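Local atomic coordinates of Non-sulfated chondroitin lyase E66 (Autographa californica nucleopolyhedrovirus, PDB entry 3VSN), a protein that cleaves non-sulfated chondroitin as a polysaccharide lyase of the baculovirus envelope and is essential for oral infectivity, perhaps by digesting the chondroitin sulfate barrier of the host midgut. Residues M298-T303 and E350-N355; T354-A359 and I397-S402. All coordinates share one frame; numbering follows the deposited sequence.

Contact 1 of 2, residues M298-T303 and E350-N355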
# COMPACT_ATOMS: atom_id res chain seq x y z
N MET A 298 0.58 -0.26 4.80
CA MET A 298 -0.45 0.76 5.01
C MET A 298 -0.52 1.22 6.48
O MET A 298 0.38 0.94 7.26
CB MET A 298 -1.80 0.27 4.50
CG MET A 298 -1.83 0.04 2.99
SD MET A 298 -1.67 1.55 2.01
CE MET A 298 -3.36 2.14 2.00
N SER A 299 -1.59 1.94 6.83
CA SER A 299 -1.65 2.61 8.14
C SER A 299 -1.81 1.65 9.33
O SER A 299 -2.21 0.49 9.16
CB SER A 299 -2.72 3.70 8.15
OG SER A 299 -3.94 3.23 7.63
N ARG A 300 -1.49 2.15 10.52
CA ARG A 300 -1.44 1.33 11.73
C ARG A 300 -2.78 0.74 12.20
O ARG A 300 -2.79 -0.20 12.99
CB ARG A 300 -0.80 2.11 12.88
CG ARG A 300 0.69 2.37 12.70
CD ARG A 300 1.23 3.22 13.84
NE ARG A 300 0.55 4.51 13.91
CZ ARG A 300 0.93 5.61 13.27
NH1 ARG A 300 2.02 5.60 12.51
NH2 ARG A 300 0.23 6.73 13.40
N ASN A 301 -3.89 1.28 11.72
CA ASN A 301 -5.21 0.73 12.08
C ASN A 301 -5.50 -0.62 11.42
O ASN A 301 -6.39 -1.35 11.84
CB ASN A 301 -6.33 1.74 11.77
CG ASN A 301 -6.42 2.08 10.29
OD1 ASN A 301 -5.40 2.29 9.63
ND2 ASN A 301 -7.63 2.14 9.77
N GLY A 302 -4.74 -0.93 10.38
CA GLY A 302 -4.92 -2.18 9.64
C GLY A 302 -5.95 -1.98 8.56
O GLY A 302 -7.15 -1.99 8.82
N THR A 303 -5.47 -1.79 7.33
CA THR A 303 -6.33 -1.51 6.20
C THR A 303 -5.77 -2.11 4.91
O THR A 303 -4.55 -2.17 4.73
CB THR A 303 -6.56 0.02 6.02
OG1 THR A 303 -7.37 0.26 4.86
CG2 THR A 303 -5.23 0.78 5.87
N GLU A 350 4.59 -1.46 13.58
CA GLU A 350 4.58 -0.19 14.28
C GLU A 350 3.23 -0.04 14.98
O GLU A 350 2.18 -0.22 14.36
CB GLU A 350 4.81 0.98 13.31
CG GLU A 350 5.09 2.31 14.00
CD GLU A 350 5.03 3.49 13.06
OE1 GLU A 350 4.10 3.56 12.23
OE2 GLU A 350 5.92 4.37 13.14
N SER A 351 3.27 0.27 16.27
CA SER A 351 2.06 0.49 17.06
C SER A 351 1.96 1.93 17.56
O SER A 351 2.93 2.70 17.48
CB SER A 351 2.01 -0.48 18.24
OG SER A 351 3.16 -0.33 19.07
N ASP A 352 0.79 2.29 18.07
CA ASP A 352 0.57 3.60 18.69
C ASP A 352 -0.37 3.42 19.90
O ASP A 352 -0.80 2.30 20.17
CB ASP A 352 0.03 4.61 17.66
CG ASP A 352 -1.30 4.21 17.05
OD1 ASP A 352 -2.27 3.98 17.80
OD2 ASP A 352 -1.39 4.14 15.80
N PRO A 353 -0.68 4.51 20.65
CA PRO A 353 -1.53 4.35 21.84
C PRO A 353 -2.88 3.66 21.59
O PRO A 353 -3.40 3.01 22.50
CB PRO A 353 -1.75 5.80 22.30
CG PRO A 353 -0.51 6.50 21.86
CD PRO A 353 -0.19 5.90 20.51
N THR A 354 -3.43 3.81 20.39
CA THR A 354 -4.71 3.20 20.02
C THR A 354 -4.56 1.84 19.33
O THR A 354 -5.23 0.87 19.69
CB THR A 354 -5.54 4.13 19.11
OG1 THR A 354 -5.62 5.44 19.69
CG2 THR A 354 -6.95 3.59 18.90
N ASN A 355 -3.67 1.78 18.33
CA ASN A 355 -3.52 0.59 17.48
C ASN A 355 -2.34 -0.27 17.93
O ASN A 355 -1.19 0.17 17.84
CB ASN A 355 -3.31 1.01 16.02
CG ASN A 355 -4.40 1.94 15.51
OD1 ASN A 355 -4.13 3.08 15.12
ND2 ASN A 355 -5.63 1.45 15.50
O HOH W 1 -0.63 -0.86 14.54

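Contact 2 of 2, residues T354-A359 and I397-S402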
# COMPACT_ATOMS: atom_id res chain seq x y z
N THR A 354 -3.43 3.81 20.39
CA THR A 354 -4.71 3.20 20.02
C THR A 354 -4.56 1.84 19.33
O THR A 354 -5.23 0.87 19.69
CB THR A 354 -5.54 4.13 19.11
OG1 THR A 354 -5.62 5.44 19.69
CG2 THR A 354 -6.95 3.59 18.90
N ASN A 355 -3.67 1.78 18.33
CA ASN A 355 -3.52 0.59 17.48
C ASN A 355 -2.34 -0.27 17.93
O ASN A 355 -1.19 0.17 17.84
CB ASN A 355 -3.31 1.01 16.02
CG ASN A 355 -4.40 1.94 15.51
OD1 ASN A 355 -4.13 3.08 15.12
ND2 ASN A 355 -5.63 1.45 15.50
N ASN A 356 -2.62 -1.47 18.41
CA ASN A 356 -1.55 -2.37 18.83
C ASN A 356 -1.80 -3.86 18.58
O ASN A 356 -1.06 -4.71 19.09
CB ASN A 356 -1.15 -2.11 20.30
CG ASN A 356 -2.30 -2.29 21.27
OD1 ASN A 356 -3.18 -3.13 21.07
ND2 ASN A 356 -2.30 -1.50 22.33
N ILE A 357 -2.82 -4.17 17.78
CA ILE A 357 -3.18 -5.57 17.49
C ILE A 357 -2.93 -5.98 16.04
O ILE A 357 -3.31 -7.08 15.63
CB ILE A 357 -4.64 -5.89 17.90
CG1 ILE A 357 -5.65 -5.04 17.11
CG2 ILE A 357 -4.84 -5.74 19.40
CD1 ILE A 357 -7.09 -5.49 17.27
N GLN A 358 -2.27 -5.12 15.27
CA GLN A 358 -2.16 -5.31 13.82
C GLN A 358 -0.92 -6.08 13.34
O GLN A 358 -0.76 -6.30 12.13
CB GLN A 358 -2.28 -3.95 13.10
CG GLN A 358 -3.69 -3.35 13.09
CD GLN A 358 -4.09 -2.68 14.40
OE1 GLN A 358 -3.29 -2.56 15.34
NE2 GLN A 358 -5.34 -2.24 14.47
N ALA A 359 -0.05 -6.48 14.26
CA ALA A 359 1.20 -7.17 13.88
C ALA A 359 1.00 -8.49 13.13
O ALA A 359 1.71 -8.74 12.15
CB ALA A 359 2.12 -7.35 15.08
N ILE A 397 -6.28 -12.49 19.61
CA ILE A 397 -5.79 -11.14 19.87
C ILE A 397 -4.32 -11.16 20.31
O ILE A 397 -3.97 -11.78 21.31
CB ILE A 397 -6.67 -10.38 20.89
CG1 ILE A 397 -8.06 -10.13 20.30
CG2 ILE A 397 -6.02 -9.07 21.32
CD1 ILE A 397 -9.16 -9.86 21.32
N MET A 398 -3.47 -10.50 19.53
CA MET A 398 -2.05 -10.39 19.84
C MET A 398 -1.68 -8.91 19.91
O MET A 398 -1.72 -8.22 18.89
CB MET A 398 -1.21 -11.13 18.79
CG MET A 398 0.30 -10.94 18.91
SD MET A 398 1.03 -11.48 20.47
CE MET A 398 0.92 -13.27 20.32
N ARG A 399 -1.33 -8.45 21.10
CA ARG A 399 -1.05 -7.03 21.34
C ARG A 399 0.44 -6.76 21.47
O ARG A 399 1.14 -7.48 22.17
CB ARG A 399 -1.74 -6.55 22.62
CG ARG A 399 -3.25 -6.68 22.62
CD ARG A 399 -3.88 -5.86 23.74
NE ARG A 399 -5.33 -5.96 23.69
CZ ARG A 399 -6.13 -5.15 23.01
NH1 ARG A 399 -5.62 -4.14 22.31
NH2 ARG A 399 -7.44 -5.34 23.03
N ILE A 400 0.91 -5.72 20.79
CA ILE A 400 2.28 -5.22 20.96
C ILE A 400 2.21 -3.71 21.24
O ILE A 400 2.36 -2.90 20.32
CB ILE A 400 3.19 -5.51 19.75
CG1 ILE A 400 3.14 -7.00 19.36
CG2 ILE A 400 4.63 -5.08 20.03
CD1 ILE A 400 3.98 -7.34 18.14
N PRO A 401 1.97 -3.34 22.51
CA PRO A 401 1.73 -1.94 22.88
C PRO A 401 2.91 -1.03 22.59
O PRO A 401 4.06 -1.48 22.65
CB PRO A 401 1.48 -2.00 24.39
CG PRO A 401 1.15 -3.42 24.69
CD PRO A 401 1.96 -4.21 23.70
N SER A 402 2.62 0.22 22.26
CA SER A 402 3.65 1.23 22.11
C SER A 402 4.24 1.55 23.48
O SER A 402 3.51 1.78 24.44
CB SER A 402 3.06 2.49 21.47
OG SER A 402 4.03 3.53 21.40
O HOH W 2 -0.04 -6.72 17.26
O HOH W 3 -0.27 0.73 22.34
O HOH W 4 -4.17 -9.57 16.82

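Contact 1 of 2, residues M298-T303 and E350-N355
Arg300 reaches across from a type I turn (Ser299 to Gly302) and turns the NE and NH1 edge of its guanidinium to the carboxylates of Asp352 and Glu350, one N-H for each. NE donates a hydrogen bond to Asp352 OD2 at 2.7 Å, on the anti lone pair of that oxygen, while NH1 bonds Glu350 OE1 at 2.9 Å; both are salt bridges. The acceptors sit close to the guanidinium plane, yet neither carboxylate lies flat against it: the Asp352 carboxylate is turned 86° from that plane and that of Glu350 70°, with OE1 met from above its own plane. A bend at chi3 (-60°) turns the end of the arginine so that its two donors address separate residues. Asp352 suits its place because OD1 accepts from Thr354 N (an Asx turn) and from Asn355 N, three residues on (an Asx motif), which holds the carboxylate while OD2 faces Arg300. Beside this, the CB of Asn355 packs on the carbonyl O of Arg300 at 3.3 Å, and a water lies within hydrogen-bonding distance of that oxygen and of Glu350 O.

Glu350 OE2 is hydrogen-bonded to ND1 of His246, the proton acceptor, so one carboxylate links it to the arginine that stabilises the transition state. Two bonds to different residues probably hold the guanidinium in one direction, in keeping with the importance of Glu350 for catalysis.

Contact 2 of 2, residues T354-A359 and I397-S402
Arg399 runs beside Ile357, the two side chains pointing the same way, and ends at the amide of Asn356. Its CB lies 4.0 Å from both Asn356 O and Asn356 OD1, at the edge of contact. CG rests 3.7 Å from the CG2 methyl of Ile357, and CD passes Asn356 OD1. From CG to NE the chain is fully extended, carrying the guanidinium outward over the same methyl: Ile357 CG2 lies over one of its faces, 3.4 Å from Arg399 NH1. That nitrogen also makes the polar contact, donating to Asn356 OD1 at 2.9 Å on a lone pair in the carbonyl plane. The bond is bent, 139° at the hydrogen, and the two planes are nearly perpendicular. Asn356 can offer OD1 here because its CG stands between the backbone N and carbonyl carbon (chi1 59°), raising the amide beside the arginine; its ND2 meanwhile reaches Ser402 N through a water.

Beneath the side chains, Ile400 N donates to Asn356 O at 2.8 Å, and the CA of Arg399 makes a CH...O contact to the same oxygen. A second such contact joins Ile357 CA to Met398 O. One water donates to both Asn356 O and Met398 O and accepts from Ala359 N, tying in the start of helix 359-364. On the buried side Ala359 CB, a lone methyl, lets Ile400 CD1 come to 3.6 Å.

With one direct backbone hydrogen bond, the two irregular segments rely also on a side-chain bond, bridging waters, CH...O contacts and apolar packing. Arginine suits the outer side, where its aliphatic stem packs on Ile357 while its exposed charged end can bond Asn356 OD1, and isoleucine the inner.

In the fold
Contacts 1 and 2 have centres about 8 Å apart and share Thr354 and Asn355, so the chain leaving strand 349-351 serves first one and then the other before entering helix 359-364. Along the sequence the segments come in the order 298-303, 350-355, 354-359 and 397-402, the last leading toward strand 408-410, which pairs antiparallel with strand 349-351. Direct touches also connect them: Ser351 OG bonds the backbone O of Ile400, and Gln358 NE2 makes a weak hydrogen bond to Asn301 O. Arg300, the transition-state stabiliser, and Glu350, important for activity, belong to contact 1; contact 2 joins the loop that follows, with Asn356 about 9 Å from Arg300 between side chains, to segment 397-402.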